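Local coordinates for protein PipY (Synechococcus elongatus, PDB 5NM8) that binds pyridoxal 5'-phosphate and is probably involved in keeping the cellular supply of this cofactor in balance, at residues Gln20-Ser25 / Trp208-Thr213; Val24-Pro29 / Gly45-Gln50; Val146-Leu151 / Leu185-Leu190. One frame throughout, in Å; residues are numbered along the deposited sequence. Where two conformers were deposited one is given.

Contact 1 (Gln20-Ser25 / Trp208-Thr213); sequences QLIAVS and WIRVGT. With PLP (pyridoxal-5'-phosphate), chain C.
Strands 20-24 and 208-211 run parallel, the axes of the two short strand segments approaching to 4.7 Å with directions 26° apart, and four backbone hydrogen bonds zip them together: Ile-209 N to Gln-20 O, Ile-22 N to Ile-209 O, Val-211 N to Ile-22 O and Val-24 N to Val-211 O. On one face of the sheet Gln-20 lies alongside Trp-208, its CB over the six-membered ring in a CH-pi contact, 3.9 Å from the ring centroid, and its amide following the ring outward. Ile-22 crosses the indole at about a right angle, with CG1 3.4 Å from Trp-208 CE3. Replacing Trp-208 by an alanine would probably open a gap beside Ile-22 and deprive Gln-20 CB of the ring it rests on. Leu-21, on the other face, sets CD1 against Ile-209 CG1 and Val-211 CB, a patch covered by helices 4-14 and 198-203. Arg-210 bends at chi3 (-36°), which turns its guanidinium edge to the cofactor, and NE donates to PLP N1 at 3.0 Å along an almost straight path (174°). Beyond the strand end, Gly-212 N binds PLP O1P at 2.9 Å, while Thr-213 grips PLP O3P through both N and OG1 (2.7 Å from OG1). Strand closure with the phosphate held at the strand's C-terminal end is characteristic of the TIM-barrel domain of the alanine racemase type, where an arginine faces the pyridine nitrogen.

Contact 2 (Val24-Pro29 / Gly45-Gln50); sequences VSKNHP and GENRVQ. With PLP (pyridoxal-5'-phosphate), chain C.
Lys-26 and Asn-47 reach the cofactor from neighbouring loops, their side chains slanting across each other with Lys-26 CE 3.5 Å from Asn-47 OD1. The lysine chain is bent at chi3 (111°) and chi4 (147°), and NZ is joined to PLP C4A at 1.3 Å, a length that fits the imine of an internal aldimine. Asn-47 turns the other arm of its amide to the ring: ND2 donates to PLP O3 at 2.8 Å, and OD1, left over the lysine methylenes, is buried with no polar partner in the model. One amide thus touches both the tether and the phenolic oxygen of the same cofactor. Asn-47 was modelled in two conformers, so this account holds for one of them. Next to them, Ser-25 and Glu-46 form the second polar pair. The serine OG sits between its backbone N and carbonyl carbon (chi1 41°), from where it donates to Glu-46 OE2 at 2.7 Å, meeting that oxygen from above the carboxylate plane. Glu-46 bends back at chi2, which also brings OE1 to 3.5 Å from Lys-26 CA. Lys-55 makes a salt bridge to the same OE2, which probably helps to balance the charge of this buried carboxylate, near which Glu-51 also lies. In the backbone, Ser-25 N donates to Gly-45 O at 2.9 Å; the type II turn from Ser-25 to His-28 then leads toward helix 30-38. The chemistry implies a cofactor tethered covalently at C4A and steadied at O3, with the Ser-25 to Glu-46 bond next to its lysine in sequence and probably limiting the freedom of Ser-25.

Contact 3 (Val146-Leu151 / Leu185-Leu190); sequences VQIRGL and LRLTEL
Bends at chi2 (-53°) and chi3 (-66°) fold the Arg-149 chain alongside the extended Arg-186, whose CG stands opposite its own backbone N across the CA-CB bond. The two guanidinium planes come within 15° of parallel, Arg-149 NH2 lying over a face of the other group, 3.5 Å from Arg-186 NH1. These like charges are probably offset in part by Glu-189, whose OE2 forms a long salt bridge of 3.9 Å to Arg-149 NH2, well out of the guanidinium plane and therefore by charge alone. Arg-149 NH2 instead directs an N-H to Thr-188 OG1 (3.3 Å), and that hydroxyl in turn donates a hydrogen bond to Glu-189 OE2 at 2.8 Å. The stronger polar partner of Glu-189 is Thr-207, whose OG1 is hydrogen-bonded to OE1.

The backbones pair in parallel only toward their C-terminal ends, with Glu-189 N bonded to Arg-149 O at 2.9 Å and Leu-151 N to Glu-189 O at 3.3 Å. Before that, an inverse gamma turn centred on Leu-187 carries segment 185-190 past strand 147-152, and a water links Ile-148 O to Arg-186 N. Leu-187 CD2 packs on Ile-148 CG2 at 4.0 Å.

The contact closes the beta-alpha-beta unit of strand 147-152, helix 161-181 and strand 189-191: Leu-151 and Leu-187 lean on that helix, Leu-185 on helix 130-141, and strand 112-116 flanks strand 147-152.

All three contacts belong to one parallel sheet of the barrel. Contacts 1 and 2 share Val-24 and Ser-25, have centres 11 Å apart, and both touch the cofactor: contact 1 holds its phosphate and ring nitrogen, contact 2 its imine carbon C4A and phenolic oxygen, and Ser-195 adds a further hydrogen bond. Strand 20-24 joins them, Ala-23 O lying 2.9 Å from Gly-45 N. Contact 3 is centred about 18 Å from contact 1, yet Trp-208 N comes within 3.2 Å of Leu-190 O, so strand 189-191 meets strand 208-211 and the ring of strands closes. Contacts 2 and 3 stay about 12 Å apart at their nearest atoms.

Contact 1 (Gln20-Ser25 / Trp208-Thr213)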
loop_
_atom_site.group_PDB
_atom_site.type_symbol
_atom_site.label_atom_id
_atom_site.label_comp_id
_atom_site.label_asym_id
_atom_site.label_seq_id
_atom_site.Cartn_x
_atom_site.Cartn_y
_atom_site.Cartn_z
ATOM N N GLN A 20 -6.549 -2.914 8.800
ATOM C CA GLN A 20 -5.639 -4.056 8.669
ATOM C C GLN A 20 -4.216 -3.585 8.651
ATOM O O GLN A 20 -3.871 -2.519 8.067
ATOM C CB GLN A 20 -5.983 -4.870 7.425
ATOM C CG GLN A 20 -7.422 -5.409 7.533
ATOM C CD GLN A 20 -7.852 -6.206 6.327
ATOM O OE1 GLN A 20 -7.489 -7.380 6.194
ATOM N NE2 GLN A 20 -8.577 -5.558 5.408
ATOM N N LEU A 21 -3.381 -4.367 9.278
ATOM C CA LEU A 21 -1.992 -4.071 9.393
ATOM C C LEU A 21 -1.230 -4.743 8.257
ATOM O O LEU A 21 -1.414 -5.955 8.028
ATOM C CB LEU A 21 -1.497 -4.631 10.706
ATOM C CG LEU A 21 0.009 -4.722 10.871
ATOM C CD1 LEU A 21 0.560 -3.317 10.819
ATOM C CD2 LEU A 21 0.297 -5.395 12.183
ATOM N N ILE A 22 -0.373 -3.997 7.564
ATOM C CA ILE A 22 0.620 -4.586 6.632
ATOM C C ILE A 22 1.964 -4.556 7.364
ATOM O O ILE A 22 2.440 -3.476 7.774
ATOM C CB ILE A 22 0.748 -3.814 5.266
ATOM C CG1 ILE A 22 -0.559 -3.863 4.475
ATOM C CG2 ILE A 22 1.921 -4.384 4.438
ATOM C CD1 ILE A 22 -0.734 -2.860 3.365
ATOM N N ALA A 23 2.581 -5.710 7.536
ATOM C CA ALA A 23 3.862 -5.810 8.163
ATOM C C ALA A 23 4.954 -5.549 7.098
ATOM O O ALA A 23 5.124 -6.303 6.148
ATOM C CB ALA A 23 4.022 -7.193 8.833
ATOM N N VAL A 24 5.680 -4.454 7.219
ATOM C CA VAL A 24 6.551 -4.023 6.152
ATOM C C VAL A 24 7.900 -4.677 6.402
ATOM O O VAL A 24 8.657 -4.246 7.290
ATOM C CB VAL A 24 6.648 -2.479 6.105
ATOM C CG1 VAL A 24 7.690 -2.040 5.086
ATOM C CG2 VAL A 24 5.306 -1.905 5.733
ATOM N N SER A 25 8.186 -5.741 5.651
ATOM C CA SER A 25 9.389 -6.560 5.814
ATOM C C SER A 25 10.600 -6.157 4.969
ATOM O O SER A 25 11.652 -6.822 5.009
ATOM C CB SER A 25 9.045 -8.050 5.562
ATOM O OG SER A 25 8.164 -8.171 4.465
ATOM N N TRP A 208 -5.682 0.528 5.828
ATOM C CA TRP A 208 -4.426 -0.240 5.769
ATOM C C TRP A 208 -3.361 0.614 6.384
ATOM O O TRP A 208 -3.212 1.778 5.973
ATOM C CB TRP A 208 -4.017 -0.624 4.326
ATOM C CG TRP A 208 -4.902 -1.573 3.708
ATOM C CD1 TRP A 208 -5.971 -1.279 2.959
ATOM C CD2 TRP A 208 -4.852 -3.010 3.796
ATOM N NE1 TRP A 208 -6.621 -2.430 2.587
ATOM C CE2 TRP A 208 -5.943 -3.506 3.083
ATOM C CE3 TRP A 208 -4.006 -3.901 4.408
ATOM C CZ2 TRP A 208 -6.166 -4.883 2.918
ATOM C CZ3 TRP A 208 -4.228 -5.268 4.273
ATOM C CH2 TRP A 208 -5.297 -5.740 3.553
ATOM N N ILE A 209 -2.654 0.103 7.395
ATOM C CA ILE A 209 -1.482 0.763 7.884
ATOM C C ILE A 209 -0.272 -0.058 7.517
ATOM O O ILE A 209 -0.380 -1.258 7.239
ATOM C CB ILE A 209 -1.541 1.122 9.403
ATOM C CG1 ILE A 209 -1.735 -0.140 10.274
ATOM C CG2 ILE A 209 -2.679 2.116 9.676
ATOM C CD1 ILE A 209 -1.438 0.133 11.764
ATOM N N ARG A 210 0.885 0.573 7.491
ATOM C CA ARG A 210 2.090 -0.047 6.908
ATOM C C ARG A 210 3.205 0.123 7.875
ATOM O O ARG A 210 3.859 1.165 7.905
ATOM C CB ARG A 210 2.438 0.599 5.530
ATOM C CG ARG A 210 1.339 0.470 4.477
ATOM C CD ARG A 210 1.684 1.154 3.119
ATOM N NE ARG A 210 2.450 2.376 3.355
ATOM C CZ ARG A 210 1.976 3.614 3.420
ATOM N NH1 ARG A 210 0.732 3.902 3.138
ATOM N NH2 ARG A 210 2.819 4.580 3.678
ATOM N N VAL A 211 3.415 -0.882 8.729
ATOM C CA VAL A 211 4.343 -0.724 9.818
ATOM C C VAL A 211 5.542 -1.636 9.669
ATOM O O VAL A 211 5.402 -2.861 9.556
ATOM C CB VAL A 211 3.624 -0.975 11.158
ATOM C CG1 VAL A 211 4.573 -0.891 12.282
ATOM C CG2 VAL A 211 2.527 0.066 11.412
ATOM N N GLY A 212 6.728 -1.050 9.708
ATOM C CA GLY A 212 7.966 -1.843 9.590
ATOM C C GLY A 212 8.772 -1.875 10.882
ATOM O O GLY A 212 8.783 -2.880 11.620
ATOM N N THR A 213 9.493 -0.794 11.111
ATOM C CA THR A 213 10.408 -0.673 12.249
ATOM C C THR A 213 9.793 -0.997 13.610
ATOM O O THR A 213 10.357 -1.774 14.387
ATOM C CB THR A 213 10.992 0.734 12.248
ATOM O OG1 THR A 213 11.581 0.971 10.952
ATOM C CG2 THR A 213 12.019 0.895 13.342
HETATM N N1 PLP C . 5.400 2.252 3.763
HETATM C C2 PLP C . 6.261 2.614 2.784
HETATM C C2A PLP C . 5.778 3.090 1.439
HETATM C C3 PLP C . 7.708 2.565 3.040
HETATM O O3 PLP C . 8.592 2.940 2.088
HETATM C C4 PLP C . 8.175 2.092 4.361
HETATM C C4A PLP C . 9.632 2.039 4.650
HETATM C C5 PLP C . 7.128 1.718 5.351
HETATM C C6 PLP C . 5.796 1.815 4.977
HETATM C C5A PLP C . 7.520 1.256 6.733
HETATM O O4P PLP C . 8.112 2.376 7.423
HETATM P P PLP C . 8.409 2.284 9.013
HETATM O O1P PLP C . 7.100 1.775 9.593
HETATM O O2P PLP C . 8.761 3.685 9.377
HETATM O O3P PLP C . 9.581 1.316 9.178
#

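Contact 2 (Val24-Pro29 / Gly45-Gln50)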
loop_
_atom_site.group_PDB
_atom_site.type_symbol
_atom_site.label_atom_id
_atom_site.label_comp_id
_atom_site.label_asym_id
_atom_site.label_seq_id
_atom_site.Cartn_x
_atom_site.Cartn_y
_atom_site.Cartn_z
ATOM N N VAL A 24 5.680 -4.454 7.219
ATOM C CA VAL A 24 6.551 -4.023 6.152
ATOM C C VAL A 24 7.900 -4.677 6.402
ATOM O O VAL A 24 8.657 -4.246 7.290
ATOM C CB VAL A 24 6.648 -2.479 6.105
ATOM C CG1 VAL A 24 7.690 -2.040 5.086
ATOM C CG2 VAL A 24 5.306 -1.905 5.733
ATOM N N SER A 25 8.186 -5.741 5.651
ATOM C CA SER A 25 9.389 -6.560 5.814
ATOM C C SER A 25 10.600 -6.157 4.969
ATOM O O SER A 25 11.652 -6.822 5.009
ATOM C CB SER A 25 9.045 -8.050 5.562
ATOM O OG SER A 25 8.164 -8.171 4.465
ATOM N N LYS A 26 10.516 -5.061 4.244
ATOM C CA LYS A 26 11.659 -4.585 3.495
ATOM C C LYS A 26 12.868 -4.463 4.445
ATOM O O LYS A 26 12.700 -4.031 5.579
ATOM C CB LYS A 26 11.355 -3.248 2.797
ATOM C CG LYS A 26 11.705 -2.033 3.640
ATOM C CD LYS A 26 11.363 -0.681 3.027
ATOM C CE LYS A 26 10.232 -0.049 3.808
ATOM N NZ LYS A 26 10.353 1.407 3.824
ATOM N N ASN A 27 14.056 -4.857 4.009
ATOM C CA ASN A 27 15.297 -4.777 4.871
ATOM C C ASN A 27 15.311 -5.740 6.080
ATOM O O ASN A 27 16.060 -5.544 7.035
ATOM C CB ASN A 27 15.597 -3.337 5.376
ATOM C CG ASN A 27 15.665 -2.301 4.253
ATOM O OD1 ASN A 27 16.213 -2.556 3.179
ATOM N ND2 ASN A 27 15.115 -1.142 4.500
ATOM N N HIS A 28 14.456 -6.758 6.039
ATOM C CA HIS A 28 14.472 -7.841 6.993
ATOM C C HIS A 28 14.393 -9.175 6.237
ATOM O O HIS A 28 13.789 -9.256 5.130
ATOM C CB HIS A 28 13.334 -7.690 7.986
ATOM C CG HIS A 28 13.472 -6.485 8.852
ATOM N ND1 HIS A 28 14.231 -6.481 9.998
ATOM C CD2 HIS A 28 12.977 -5.237 8.722
ATOM C CE1 HIS A 28 14.202 -5.277 10.534
ATOM N NE2 HIS A 28 13.433 -4.509 9.785
ATOM N N PRO A 29 15.044 -10.218 6.784
ATOM C CA PRO A 29 15.073 -11.496 6.081
ATOM C C PRO A 29 13.786 -12.311 6.198
ATOM O O PRO A 29 12.920 -12.017 7.003
ATOM C CB PRO A 29 16.219 -12.246 6.781
ATOM C CG PRO A 29 16.235 -11.674 8.164
ATOM C CD PRO A 29 15.912 -10.222 7.988
ATOM N N GLY A 45 4.563 -6.353 3.332
ATOM C CA GLY A 45 4.860 -5.306 2.343
ATOM C C GLY A 45 6.349 -5.215 2.063
ATOM O O GLY A 45 7.187 -5.282 3.012
ATOM N N GLU A 46 6.685 -5.054 0.786
ATOM C CA GLU A 46 8.028 -4.888 0.278
ATOM C C GLU A 46 8.102 -3.651 -0.637
ATOM O O GLU A 46 7.097 -3.268 -1.228
ATOM C CB GLU A 46 8.419 -6.131 -0.527
ATOM C CG GLU A 46 8.529 -7.378 0.358
ATOM C CD GLU A 46 9.783 -7.452 1.210
ATOM O OE1 GLU A 46 10.798 -6.777 0.848
ATOM O OE2 GLU A 46 9.728 -8.168 2.270
ATOM N N ASN A 47 9.274 -3.034 -0.780
ATOM C CA ASN A 47 9.429 -1.914 -1.720
ATOM C C ASN A 47 10.121 -2.259 -3.020
ATOM O O ASN A 47 10.059 -1.480 -3.951
ATOM C CB ASN A 47 10.118 -0.720 -1.068
ATOM C CG ASN A 47 9.230 -0.032 -0.084
ATOM O OD1 ASN A 47 8.609 -0.693 0.743
ATOM N ND2 ASN A 47 9.185 1.281 -0.133
ATOM N N ARG A 48 10.772 -3.413 -3.094
ATOM C CA ARG A 48 11.492 -3.841 -4.290
ATOM C C ARG A 48 10.942 -5.211 -4.748
ATOM O O ARG A 48 10.741 -6.133 -3.930
ATOM C CB ARG A 48 12.985 -3.925 -3.983
ATOM C CG ARG A 48 13.560 -2.568 -3.563
ATOM C CD ARG A 48 15.082 -2.510 -3.410
ATOM N NE ARG A 48 15.728 -2.411 -4.732
ATOM C CZ ARG A 48 16.801 -1.665 -5.054
ATOM N NH1 ARG A 48 17.418 -0.862 -4.169
ATOM N NH2 ARG A 48 17.251 -1.704 -6.309
ATOM N N VAL A 49 10.679 -5.328 -6.042
ATOM C CA VAL A 49 10.077 -6.531 -6.609
ATOM C C VAL A 49 11.018 -7.725 -6.476
ATOM O O VAL A 49 10.626 -8.782 -5.976
ATOM C CB VAL A 49 9.697 -6.294 -8.102
ATOM C CG1 VAL A 49 9.213 -7.590 -8.736
ATOM C CG2 VAL A 49 8.614 -5.201 -8.200
ATOM N N GLN A 50 12.269 -7.540 -6.828
ATOM C CA GLN A 50 13.233 -8.665 -6.744
ATOM C C GLN A 50 13.466 -9.196 -5.332
ATOM O O GLN A 50 13.565 -10.395 -5.132
ATOM C CB GLN A 50 14.577 -8.302 -7.326
ATOM C CG GLN A 50 14.522 -8.039 -8.808
ATOM C CD GLN A 50 14.216 -9.271 -9.682
ATOM O OE1 GLN A 50 13.905 -9.089 -10.850
ATOM N NE2 GLN A 50 14.309 -10.514 -9.126
HETATM N N1 PLP C . 5.400 2.252 3.763
HETATM C C2 PLP C . 6.261 2.614 2.784
HETATM C C2A PLP C . 5.778 3.090 1.439
HETATM C C3 PLP C . 7.708 2.565 3.040
HETATM O O3 PLP C . 8.592 2.940 2.088
HETATM C C4 PLP C . 8.175 2.092 4.361
HETATM C C4A PLP C . 9.632 2.039 4.650
HETATM C C5 PLP C . 7.128 1.718 5.351
HETATM C C6 PLP C . 5.796 1.815 4.977
HETATM C C5A PLP C . 7.520 1.256 6.733
HETATM O O4P PLP C . 8.112 2.376 7.423
HETATM P P PLP C . 8.409 2.284 9.013
HETATM O O1P PLP C . 7.100 1.775 9.593
HETATM O O2P PLP C . 8.761 3.685 9.377
HETATM O O3P PLP C . 9.581 1.316 9.178
#

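Contact 3 (Val146-Leu151 / Leu185-Leu190)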
loop_
_atom_site.group_PDB
_atom_site.type_symbol
_atom_site.label_atom_id
_atom_site.label_comp_id
_atom_site.label_asym_id
_atom_site.label_seq_id
_atom_site.Cartn_x
_atom_site.Cartn_y
_atom_site.Cartn_z
ATOM N N VAL A 146 -7.738 -4.673 -13.489
ATOM C CA VAL A 146 -7.216 -4.327 -12.147
ATOM C C VAL A 146 -8.411 -3.922 -11.297
ATOM O O VAL A 146 -9.466 -3.599 -11.840
ATOM C CB VAL A 146 -6.208 -3.172 -12.237
ATOM C CG1 VAL A 146 -5.034 -3.568 -13.107
ATOM C CG2 VAL A 146 -6.842 -1.906 -12.791
ATOM N N GLN A 147 -8.247 -3.949 -9.976
ATOM C CA GLN A 147 -9.213 -3.443 -9.066
ATOM C C GLN A 147 -8.633 -2.247 -8.383
ATOM O O GLN A 147 -7.819 -2.381 -7.418
ATOM C CB GLN A 147 -9.570 -4.493 -8.056
ATOM C CG GLN A 147 -10.199 -5.688 -8.704
ATOM C CD GLN A 147 -10.342 -6.801 -7.740
ATOM O OE1 GLN A 147 -11.047 -6.667 -6.743
ATOM N NE2 GLN A 147 -9.627 -7.887 -7.984
ATOM N N ILE A 148 -9.070 -1.073 -8.786
ATOM C CA ILE A 148 -8.638 0.131 -8.057
ATOM C C ILE A 148 -9.445 0.327 -6.747
ATOM O O ILE A 148 -10.668 0.635 -6.784
ATOM C CB ILE A 148 -8.718 1.356 -8.946
ATOM C CG1 ILE A 148 -7.817 1.130 -10.138
ATOM C CG2 ILE A 148 -8.322 2.632 -8.178
ATOM C CD1 ILE A 148 -7.922 2.178 -11.202
ATOM N N ARG A 149 -8.767 0.220 -5.599
ATOM C CA ARG A 149 -9.465 0.158 -4.304
ATOM C C ARG A 149 -9.292 1.324 -3.388
ATOM O O ARG A 149 -9.998 1.438 -2.385
ATOM C CB ARG A 149 -9.068 -1.086 -3.528
ATOM C CG ARG A 149 -9.360 -2.420 -4.198
ATOM C CD ARG A 149 -10.826 -2.577 -4.656
ATOM N NE ARG A 149 -11.657 -2.601 -3.476
ATOM C CZ ARG A 149 -11.891 -3.680 -2.737
ATOM N NH1 ARG A 149 -11.451 -4.879 -3.116
ATOM N NH2 ARG A 149 -12.598 -3.545 -1.631
ATOM N N GLY A 150 -8.362 2.202 -3.688
ATOM C CA GLY A 150 -8.104 3.286 -2.770
ATOM C C GLY A 150 -6.951 4.171 -3.129
ATOM O O GLY A 150 -6.403 4.091 -4.246
ATOM N N LEU A 151 -6.608 5.009 -2.157
ATOM C CA LEU A 151 -5.507 5.932 -2.213
ATOM C C LEU A 151 -4.417 5.550 -1.224
ATOM O O LEU A 151 -4.723 5.011 -0.150
ATOM C CB LEU A 151 -5.974 7.342 -1.881
ATOM C CG LEU A 151 -7.062 7.985 -2.730
ATOM C CD1 LEU A 151 -7.171 9.464 -2.375
ATOM C CD2 LEU A 151 -6.804 7.817 -4.211
ATOM N N LEU A 185 -15.987 3.049 -9.320
ATOM C CA LEU A 185 -14.810 2.621 -8.519
ATOM C C LEU A 185 -15.216 2.230 -7.102
ATOM O O LEU A 185 -15.972 2.916 -6.505
ATOM C CB LEU A 185 -13.754 3.742 -8.496
ATOM C CG LEU A 185 -13.137 4.020 -9.882
ATOM C CD1 LEU A 185 -12.193 5.210 -9.821
ATOM C CD2 LEU A 185 -12.394 2.820 -10.433
ATOM N N ARG A 186 -14.720 1.093 -6.621
ATOM C CA ARG A 186 -14.867 0.612 -5.217
ATOM C C ARG A 186 -13.638 1.207 -4.458
ATOM O O ARG A 186 -12.758 0.468 -4.082
ATOM C CB ARG A 186 -14.869 -0.960 -5.209
ATOM C CG ARG A 186 -15.076 -1.676 -3.872
ATOM C CD ARG A 186 -15.395 -3.192 -3.965
ATOM N NE ARG A 186 -16.131 -3.626 -2.767
ATOM C CZ ARG A 186 -16.017 -4.800 -2.090
ATOM N NH1 ARG A 186 -15.192 -5.781 -2.475
ATOM N NH2 ARG A 186 -16.768 -5.005 -0.975
ATOM N N LEU A 187 -13.629 2.525 -4.271
ATOM C CA LEU A 187 -12.565 3.257 -3.562
ATOM C C LEU A 187 -12.760 3.250 -2.038
ATOM O O LEU A 187 -12.908 4.279 -1.408
ATOM C CB LEU A 187 -12.496 4.710 -4.002
ATOM C CG LEU A 187 -11.863 5.061 -5.337
ATOM C CD1 LEU A 187 -11.951 6.570 -5.479
ATOM C CD2 LEU A 187 -10.406 4.612 -5.442
ATOM N N THR A 188 -12.710 2.073 -1.463
ATOM C CA THR A 188 -13.046 1.893 -0.081
ATOM C C THR A 188 -11.839 1.986 0.881
ATOM O O THR A 188 -12.008 1.898 2.113
ATOM C CB THR A 188 -13.707 0.539 0.080
ATOM O OG1 THR A 188 -12.851 -0.492 -0.432
ATOM C CG2 THR A 188 -15.035 0.538 -0.689
ATOM N N GLU A 189 -10.636 2.107 0.350
ATOM C CA GLU A 189 -9.455 1.956 1.177
ATOM C C GLU A 189 -8.603 3.234 1.239
ATOM O O GLU A 189 -8.512 3.999 0.280
ATOM C CB GLU A 189 -8.612 0.780 0.663
ATOM C CG GLU A 189 -9.366 -0.497 0.358
ATOM C CD GLU A 189 -10.007 -1.130 1.579
ATOM O OE1 GLU A 189 -9.427 -1.071 2.708
ATOM O OE2 GLU A 189 -11.099 -1.676 1.388
ATOM N N LEU A 190 -7.902 3.396 2.352
ATOM C CA LEU A 190 -6.919 4.471 2.552
ATOM C C LEU A 190 -5.690 3.820 3.136
ATOM O O LEU A 190 -5.727 3.259 4.247
ATOM C CB LEU A 190 -7.463 5.523 3.488
ATOM C CG LEU A 190 -8.482 6.468 2.899
ATOM C CD1 LEU A 190 -9.145 7.288 3.965
ATOM C CD2 LEU A 190 -7.776 7.414 1.923
HETATM O O HOH W 1 -12.860 0.082 -8.115
#